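Side-chain contacts in beta-glucuronidase (PDB 6U7J), which hydrolyses beta-glucuronides and, as a gut microbial enzyme, probably reactivates estrogens by freeing them from glucuronic acid: residues N34-G39 against V74-Y79; M55-S60 against R186-Y191; H104-I107 against K112-T115. All coordinates share one frame; numbering follows the deposited sequence.

All three contacts lie in the sugar-binding domain of this family 2 glycosidase, and all reach the same large antiparallel sheet. Contact 2 is the buried one, close to the TIM barrel, and its two segments meet through prolines, valines and the backbone of Arg-186, with no hydrogen bond between them. Contacts 1 and 3 are only partly buried: the first sets a turn and helix start against a strand through indole rings and bridging water, whereas the third is true strand pairing within a hairpin. Contact 1 touches both others, through Tyr-79 on Met-55 and Val-57 and through Trp-76 on Val-106; contacts 2 and 3 stay about 8 Å apart at their nearest atoms.

Contact 1 of 3, residues N34-G39 against V74-Y79; sequences NYYKQG and VGWVWY
Trp-78 brings its indole against the backbone of Gly-39. Its CB points toward the helix start, and with chi1 at -67° CG stands beside the backbone N, anti to the carbonyl carbon, and the ring atoms NE1, CE2, CZ2 and CH2 come to lie along Gly-39. From there the contacts follow one another, atom by atom, from NE1 to CH2. NE1 lies 3.5 Å from Gly-39 CA, and the next ring atom, CE2, also meets that CA. CZ2 makes the closest approach, 3.4 Å to Gly-39 C, and CH2 at the far end still brushes the same carbonyl carbon. Because Gly-39 has no side chain, the indole can come right up to the main chain. The glycine follows a type II turn from Tyr-35 to Gln-38, whose third residue, Lys-37, is also the N-cap of the helix. A side-chain bond braces this turn: Gln-38 OE1 takes the N-H of Asn-34 at 2.8 Å.

Nearer the surface, Tyr-36 CE1 comes to the edge of the Trp-76 indole, near its plane, 4.2 Å from CD1. Lys-37 CG sits 3.7 Å above the plane of the Tyr-36 ring, over its centre, and also meets Trp-76 CD1. Water joins the backbones here: one molecule accepts from both Lys-37 N, at 3.1 Å, and Trp-76 N. Another accepts from Trp-76 NE1 at 3.0 Å.

Asp-33 OD1 accepts from Gly-39 N and, weakly, from Trp-78 NE1, while Phe-40 and Trp-44 meet the Trp-78 ring edge-to-face. The short helix 38-41 is thereby packed on strand 76-85, which pairs with strands 20-32 and 135-144 in the sheet.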
# COMPACT_ATOMS: atom_id res chain seq x y z
N ASN B 34 0.33 -37.07 -10.02
CA ASN B 34 1.76 -36.76 -10.12
C ASN B 34 2.29 -36.91 -11.54
O ASN B 34 3.39 -36.44 -11.82
CB ASN B 34 2.59 -37.65 -9.17
CG ASN B 34 2.18 -37.49 -7.71
OD1 ASN B 34 1.65 -38.41 -7.09
ND2 ASN B 34 2.39 -36.30 -7.15
N TYR B 35 1.55 -37.54 -12.44
CA TYR B 35 1.85 -37.47 -13.86
C TYR B 35 0.52 -37.50 -14.59
O TYR B 35 -0.52 -37.78 -13.99
CB TYR B 35 2.80 -38.60 -14.32
CG TYR B 35 2.25 -40.00 -14.08
CD1 TYR B 35 1.39 -40.59 -15.00
CD2 TYR B 35 2.61 -40.73 -12.96
CE1 TYR B 35 0.89 -41.87 -14.79
CE2 TYR B 35 2.11 -42.01 -12.74
CZ TYR B 35 1.26 -42.57 -13.66
OH TYR B 35 0.75 -43.84 -13.45
N TYR B 36 0.54 -37.20 -15.89
CA TYR B 36 -0.70 -37.08 -16.64
C TYR B 36 -1.53 -38.36 -16.56
O TYR B 36 -1.06 -39.44 -16.93
CB TYR B 36 -0.40 -36.73 -18.10
CG TYR B 36 -1.64 -36.44 -18.90
CD1 TYR B 36 -2.59 -35.54 -18.44
CD2 TYR B 36 -1.87 -37.08 -20.12
CE1 TYR B 36 -3.74 -35.27 -19.17
CE2 TYR B 36 -3.03 -36.81 -20.86
CZ TYR B 36 -3.96 -35.91 -20.38
OH TYR B 36 -5.11 -35.65 -21.11
N LYS B 37 -2.75 -38.22 -16.03
CA LYS B 37 -3.76 -39.28 -15.93
C LYS B 37 -3.36 -40.42 -14.98
O LYS B 37 -3.91 -41.52 -15.09
CB LYS B 37 -4.12 -39.82 -17.32
CG LYS B 37 -4.94 -38.84 -18.16
CD LYS B 37 -5.54 -39.50 -19.40
CE LYS B 37 -4.45 -40.10 -20.28
NZ LYS B 37 -4.96 -41.09 -21.28
N GLN B 38 -2.46 -40.16 -14.02
CA GLN B 38 -2.04 -41.20 -13.09
C GLN B 38 -3.23 -41.87 -12.41
O GLN B 38 -3.29 -43.10 -12.31
CB GLN B 38 -1.10 -40.63 -12.04
CG GLN B 38 -0.76 -41.64 -10.94
CD GLN B 38 0.23 -41.10 -9.94
OE1 GLN B 38 0.34 -39.88 -9.76
NE2 GLN B 38 0.98 -41.99 -9.29
N GLY B 39 -4.19 -41.07 -11.93
CA GLY B 39 -5.34 -41.64 -11.24
C GLY B 39 -6.12 -42.63 -12.08
O GLY B 39 -6.57 -43.67 -11.58
N VAL B 74 -1.40 -28.81 -14.07
CA VAL B 74 -2.03 -29.07 -15.35
C VAL B 74 -2.48 -30.53 -15.38
O VAL B 74 -1.66 -31.44 -15.22
CB VAL B 74 -1.10 -28.75 -16.53
CG1 VAL B 74 -1.72 -29.25 -17.84
CG2 VAL B 74 -0.84 -27.24 -16.60
N GLY B 75 -3.77 -30.76 -15.57
CA GLY B 75 -4.29 -32.12 -15.63
C GLY B 75 -5.45 -32.41 -14.68
O GLY B 75 -6.38 -31.61 -14.56
N TRP B 76 -5.37 -33.54 -13.99
CA TRP B 76 -6.48 -34.06 -13.20
C TRP B 76 -6.15 -34.10 -11.72
O TRP B 76 -5.00 -34.33 -11.32
CB TRP B 76 -6.88 -35.48 -13.65
CG TRP B 76 -7.46 -35.50 -15.03
CD1 TRP B 76 -6.78 -35.54 -16.22
CD2 TRP B 76 -8.85 -35.47 -15.37
NE1 TRP B 76 -7.67 -35.52 -17.27
CE2 TRP B 76 -8.94 -35.48 -16.78
CE3 TRP B 76 -10.03 -35.42 -14.62
CZ2 TRP B 76 -10.17 -35.46 -17.45
CZ3 TRP B 76 -11.25 -35.38 -15.29
CH2 TRP B 76 -11.30 -35.41 -16.69
N VAL B 77 -7.18 -33.90 -10.90
CA VAL B 77 -7.10 -34.09 -9.46
C VAL B 77 -8.28 -34.96 -9.04
O VAL B 77 -9.22 -35.19 -9.80
CB VAL B 77 -7.10 -32.76 -8.68
CG1 VAL B 77 -5.94 -31.88 -9.16
CG2 VAL B 77 -8.44 -32.02 -8.86
N TRP B 78 -8.22 -35.42 -7.79
CA TRP B 78 -9.15 -36.42 -7.27
C TRP B 78 -9.72 -35.95 -5.95
O TRP B 78 -8.97 -35.65 -5.01
CB TRP B 78 -8.44 -37.77 -7.11
CG TRP B 78 -8.06 -38.32 -8.43
CD1 TRP B 78 -6.95 -38.01 -9.17
CD2 TRP B 78 -8.82 -39.23 -9.22
NE1 TRP B 78 -6.97 -38.68 -10.37
CE2 TRP B 78 -8.11 -39.45 -10.42
CE3 TRP B 78 -10.04 -39.89 -9.03
CZ2 TRP B 78 -8.57 -40.30 -11.43
CZ3 TRP B 78 -10.50 -40.75 -10.02
CH2 TRP B 78 -9.76 -40.95 -11.20
N TYR B 79 -11.04 -35.87 -5.88
CA TYR B 79 -11.77 -35.58 -4.66
C TYR B 79 -12.50 -36.83 -4.20
O TYR B 79 -12.95 -37.64 -5.02
CB TYR B 79 -12.82 -34.50 -4.87
CG TYR B 79 -12.36 -33.07 -5.08
CD1 TYR B 79 -12.58 -32.11 -4.10
CD2 TYR B 79 -11.77 -32.66 -6.27
CE1 TYR B 79 -12.20 -30.79 -4.27
CE2 TYR B 79 -11.39 -31.33 -6.47
CZ TYR B 79 -11.61 -30.41 -5.45
OH TYR B 79 -11.25 -29.08 -5.61
O HOH W 1 -7.37 -35.45 -20.22
O HOH W 2 -3.47 -35.53 -14.77

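Contact 2 of 3, residues M55-S60 against R186-Y191; sequences MPVPSS and RPVRLY
Arg-186, whose backbone lies against Pro-58, has a guanidinium gripped by several groups: NH2 forms a salt bridge with Glu-308 and a hydrogen bond with Pro-343 O, and NH1 bonds to Phe-121 O. Its CB points away from Pro-58, and the chain runs out almost fully extended (chi2 179°), carrying the guanidinium to these partners and leaving the backbone to meet Pro-58. Two of these partners, Glu-308 and Pro-343, fall in the TIM-barrel range, so the arginine links the sugar-binding and catalytic parts of the chain.

No hydrogen bond crosses the contact itself; it is van der Waals packing. Pro-58 points its CB toward the other segment and sets it 3.5 Å from Arg-186 N and 3.8 Å from Arg-186 CA; the same CB reaches Pro-187 N at 4.2 Å. The peptide bond before Pro-58 is cis, which kinks the chain between strand 53-57 and the weakly bonded strand 59-60. Just ahead of the kink, Val-57 CG1 touches Val-188 CG2 at 4.1 Å, the two branched side chains crossing obliquely. Beyond it, Ser-59 OG donates a hydrogen bond to Ser-60 O at 2.8 Å, the donor tilted 24° from the carbonyl plane.

The side chain of Pro-187 comes within about 4 Å of a bound calcium ion. Strand 20-32 pairs with both 53-57 and 188-193: Val-57 bonds to Gly-26 through the backbone, and Val-188 N to Asn-25 OD1. Strand 93-98 borders 188-193, with Phe-98 packed against Val-188, while Pro-56 rests on Ala-320 of a second subunit.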
# COMPACT_ATOMS: atom_id res chain seq x y z
N MET B 55 -9.70 -30.60 1.49
CA MET B 55 -10.03 -29.60 0.51
C MET B 55 -11.49 -29.21 0.69
O MET B 55 -12.36 -30.09 0.73
CB MET B 55 -9.78 -30.08 -0.92
CG MET B 55 -9.91 -28.96 -1.98
SD MET B 55 -8.62 -27.67 -1.90
CE MET B 55 -7.10 -28.59 -1.96
N PRO B 56 -11.79 -27.92 0.81
CA PRO B 56 -13.19 -27.50 0.98
C PRO B 56 -13.95 -27.59 -0.33
O PRO B 56 -13.39 -27.47 -1.42
CB PRO B 56 -13.08 -26.04 1.44
CG PRO B 56 -11.74 -25.57 0.89
CD PRO B 56 -10.84 -26.80 0.93
N VAL B 57 -15.26 -27.79 -0.20
CA VAL B 57 -16.20 -27.80 -1.32
C VAL B 57 -17.42 -27.00 -0.87
O VAL B 57 -17.98 -27.30 0.19
CB VAL B 57 -16.58 -29.23 -1.74
CG1 VAL B 57 -17.73 -29.20 -2.75
CG2 VAL B 57 -15.39 -29.95 -2.31
N PRO B 58 -17.87 -25.98 -1.63
CA PRO B 58 -17.31 -25.55 -2.91
C PRO B 58 -16.13 -24.57 -2.76
O PRO B 58 -16.09 -23.83 -1.78
CB PRO B 58 -18.50 -24.86 -3.59
CG PRO B 58 -19.26 -24.28 -2.43
CD PRO B 58 -19.06 -25.19 -1.25
N SER B 59 -15.23 -24.56 -3.75
CA SER B 59 -13.99 -23.78 -3.74
C SER B 59 -13.14 -24.24 -4.92
O SER B 59 -13.27 -25.38 -5.37
CB SER B 59 -13.20 -23.97 -2.43
OG SER B 59 -12.01 -23.18 -2.41
N SER B 60 -12.31 -23.35 -5.45
CA SER B 60 -11.18 -23.77 -6.26
C SER B 60 -10.12 -24.38 -5.34
O SER B 60 -10.03 -24.03 -4.16
CB SER B 60 -10.60 -22.58 -7.03
OG SER B 60 -11.61 -21.82 -7.71
N ARG B 186 -19.34 -25.22 -6.97
CA ARG B 186 -20.74 -25.03 -6.61
C ARG B 186 -21.24 -26.21 -5.79
O ARG B 186 -20.63 -27.28 -5.80
CB ARG B 186 -21.59 -24.82 -7.87
CG ARG B 186 -21.23 -23.50 -8.53
CD ARG B 186 -21.98 -23.20 -9.81
NE ARG B 186 -21.33 -22.09 -10.50
CZ ARG B 186 -21.53 -21.78 -11.77
NH1 ARG B 186 -22.38 -22.50 -12.51
NH2 ARG B 186 -20.87 -20.77 -12.30
N PRO B 187 -22.31 -26.01 -5.01
CA PRO B 187 -22.75 -27.05 -4.07
C PRO B 187 -22.99 -28.40 -4.74
O PRO B 187 -23.51 -28.47 -5.86
CB PRO B 187 -24.07 -26.49 -3.52
CG PRO B 187 -23.91 -25.01 -3.63
CD PRO B 187 -23.07 -24.76 -4.85
N VAL B 188 -22.60 -29.46 -4.04
CA VAL B 188 -22.94 -30.84 -4.39
C VAL B 188 -24.16 -31.24 -3.56
O VAL B 188 -24.19 -31.01 -2.35
CB VAL B 188 -21.77 -31.80 -4.13
CG1 VAL B 188 -22.15 -33.26 -4.57
CG2 VAL B 188 -20.53 -31.34 -4.85
N ARG B 189 -25.15 -31.83 -4.20
CA ARG B 189 -26.42 -32.13 -3.55
C ARG B 189 -26.86 -33.55 -3.91
O ARG B 189 -26.78 -33.95 -5.07
CB ARG B 189 -27.51 -31.13 -3.95
CG ARG B 189 -27.10 -29.67 -3.86
CD ARG B 189 -28.30 -28.74 -3.71
NE ARG B 189 -27.92 -27.33 -3.80
CZ ARG B 189 -28.43 -26.34 -3.06
NH1 ARG B 189 -29.36 -26.59 -2.14
NH2 ARG B 189 -28.00 -25.10 -3.24
N LEU B 190 -27.30 -34.30 -2.90
CA LEU B 190 -28.09 -35.51 -3.10
C LEU B 190 -29.53 -35.17 -2.73
O LEU B 190 -29.79 -34.70 -1.62
CB LEU B 190 -27.57 -36.66 -2.24
CG LEU B 190 -28.34 -37.98 -2.42
CD1 LEU B 190 -27.93 -38.68 -3.71
CD2 LEU B 190 -28.14 -38.89 -1.22
N TYR B 191 -30.46 -35.40 -3.65
CA TYR B 191 -31.84 -35.03 -3.39
C TYR B 191 -32.79 -36.15 -3.81
O TYR B 191 -32.47 -36.97 -4.67
CB TYR B 191 -32.20 -33.71 -4.09
CG TYR B 191 -32.35 -33.71 -5.60
CD1 TYR B 191 -33.59 -34.01 -6.20
CD2 TYR B 191 -31.31 -33.30 -6.42
CE1 TYR B 191 -33.76 -33.95 -7.58
CE2 TYR B 191 -31.47 -33.23 -7.80
CZ TYR B 191 -32.70 -33.56 -8.38
OH TYR B 191 -32.87 -33.50 -9.75

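Contact 3 of 3, residues H104-I107 against K112-T115; sequences HAVI and KEIT
Ile-107 and Thr-115 meet because their first torsions bring two carbons together: Ile-107 has CG1 beside its backbone N (chi1 -52°), and Thr-115 has OG1 anti to N (chi1 -159°), which leaves its methyl CG2 between N and the carbonyl carbon. The side chains lie alongside each other and point the same way, with Ile-107 CG1 3.5 Å from Thr-115 CG2. The other branch of the isoleucine, CG2, turns to the neighbouring residue and touches Ile-114 CG1 at 3.7 Å, those two side chains crossing at a slant.

One residue thus faces two, and the backbone shows why. Ile-107 N donates to Thr-115 O at 2.9 Å in a nearly straight bond (173°). In return Ile-107 O takes the N-H of Ile-114 at 2.8 Å and only a weak bond from Thr-115 N at 3.5 Å; the CA of Glu-113 also approaches this oxygen, at 3.4 Å. This is a classic beta bulge in the antiparallel hairpin of strands 104-109 and 112-118, part of the jelly-roll-like sugar-binding domain of family 2 enzymes.

At the exposed side, the extended chain of Glu-113 passes across Val-106, whose CG1 lies 3.7 Å from the carboxylate carbon CD. The charged end has its own partner along the strand: OE2 forms a salt bridge with Arg-116 NE. Inward, Ile-107 packs on Phe-124 of strand 124-127 and on Leu-139 and Val-141 of strand 135-144, the neighbour of strand 104-109 in the sheet, while Ile-114 rests on Ala-126.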
# COMPACT_ATOMS: atom_id res chain seq x y z
N HIS B 104 -13.79 -30.51 -16.28
CA HIS B 104 -14.22 -31.84 -16.71
C HIS B 104 -14.36 -32.75 -15.50
O HIS B 104 -13.55 -32.70 -14.57
CB HIS B 104 -13.20 -32.45 -17.69
CG HIS B 104 -12.80 -31.51 -18.79
ND1 HIS B 104 -13.71 -31.01 -19.70
CD2 HIS B 104 -11.60 -30.98 -19.12
CE1 HIS B 104 -13.08 -30.22 -20.54
NE2 HIS B 104 -11.80 -30.18 -20.21
N ALA B 105 -15.39 -33.61 -15.52
CA ALA B 105 -15.68 -34.47 -14.37
C ALA B 105 -15.85 -35.92 -14.80
O ALA B 105 -16.44 -36.22 -15.84
CB ALA B 105 -16.94 -34.00 -13.64
N VAL B 106 -15.34 -36.82 -13.97
CA VAL B 106 -15.71 -38.24 -14.00
C VAL B 106 -16.15 -38.59 -12.59
O VAL B 106 -15.37 -38.46 -11.65
CB VAL B 106 -14.55 -39.14 -14.47
CG1 VAL B 106 -15.05 -40.59 -14.70
CG2 VAL B 106 -13.94 -38.61 -15.75
N ILE B 107 -17.41 -39.00 -12.45
CA ILE B 107 -18.04 -39.27 -11.16
C ILE B 107 -18.06 -40.77 -10.93
O ILE B 107 -18.57 -41.52 -11.78
CB ILE B 107 -19.47 -38.71 -11.12
CG1 ILE B 107 -19.52 -37.24 -11.53
CG2 ILE B 107 -20.11 -38.98 -9.76
CD1 ILE B 107 -18.45 -36.36 -10.93
N LYS B 112 -17.45 -47.27 -8.92
CA LYS B 112 -17.95 -47.48 -10.27
C LYS B 112 -18.29 -46.15 -10.92
O LYS B 112 -19.03 -45.35 -10.36
CB LYS B 112 -19.20 -48.37 -10.27
CG LYS B 112 -19.10 -49.62 -9.39
CD LYS B 112 -20.47 -50.29 -9.30
CE LYS B 112 -21.24 -49.87 -8.02
NZ LYS B 112 -21.94 -48.52 -8.10
N GLU B 113 -17.76 -45.94 -12.13
CA GLU B 113 -18.04 -44.73 -12.89
C GLU B 113 -19.52 -44.62 -13.23
O GLU B 113 -20.06 -45.50 -13.91
CB GLU B 113 -17.22 -44.72 -14.17
CG GLU B 113 -17.56 -43.54 -15.05
CD GLU B 113 -16.71 -43.47 -16.29
OE1 GLU B 113 -15.55 -43.94 -16.26
OE2 GLU B 113 -17.19 -42.93 -17.30
N ILE B 114 -20.18 -43.55 -12.78
CA ILE B 114 -21.62 -43.39 -13.02
C ILE B 114 -21.96 -42.26 -13.98
O ILE B 114 -23.04 -42.30 -14.59
CB ILE B 114 -22.42 -43.23 -11.71
CG1 ILE B 114 -21.90 -42.04 -10.89
CG2 ILE B 114 -22.44 -44.53 -10.90
CD1 ILE B 114 -22.90 -41.57 -9.82
N THR B 115 -21.09 -41.26 -14.14
CA THR B 115 -21.36 -40.24 -15.16
C THR B 115 -20.08 -39.47 -15.46
O THR B 115 -19.06 -39.60 -14.78
CB THR B 115 -22.50 -39.29 -14.74
OG1 THR B 115 -23.04 -38.66 -15.90
CG2 THR B 115 -22.02 -38.21 -13.79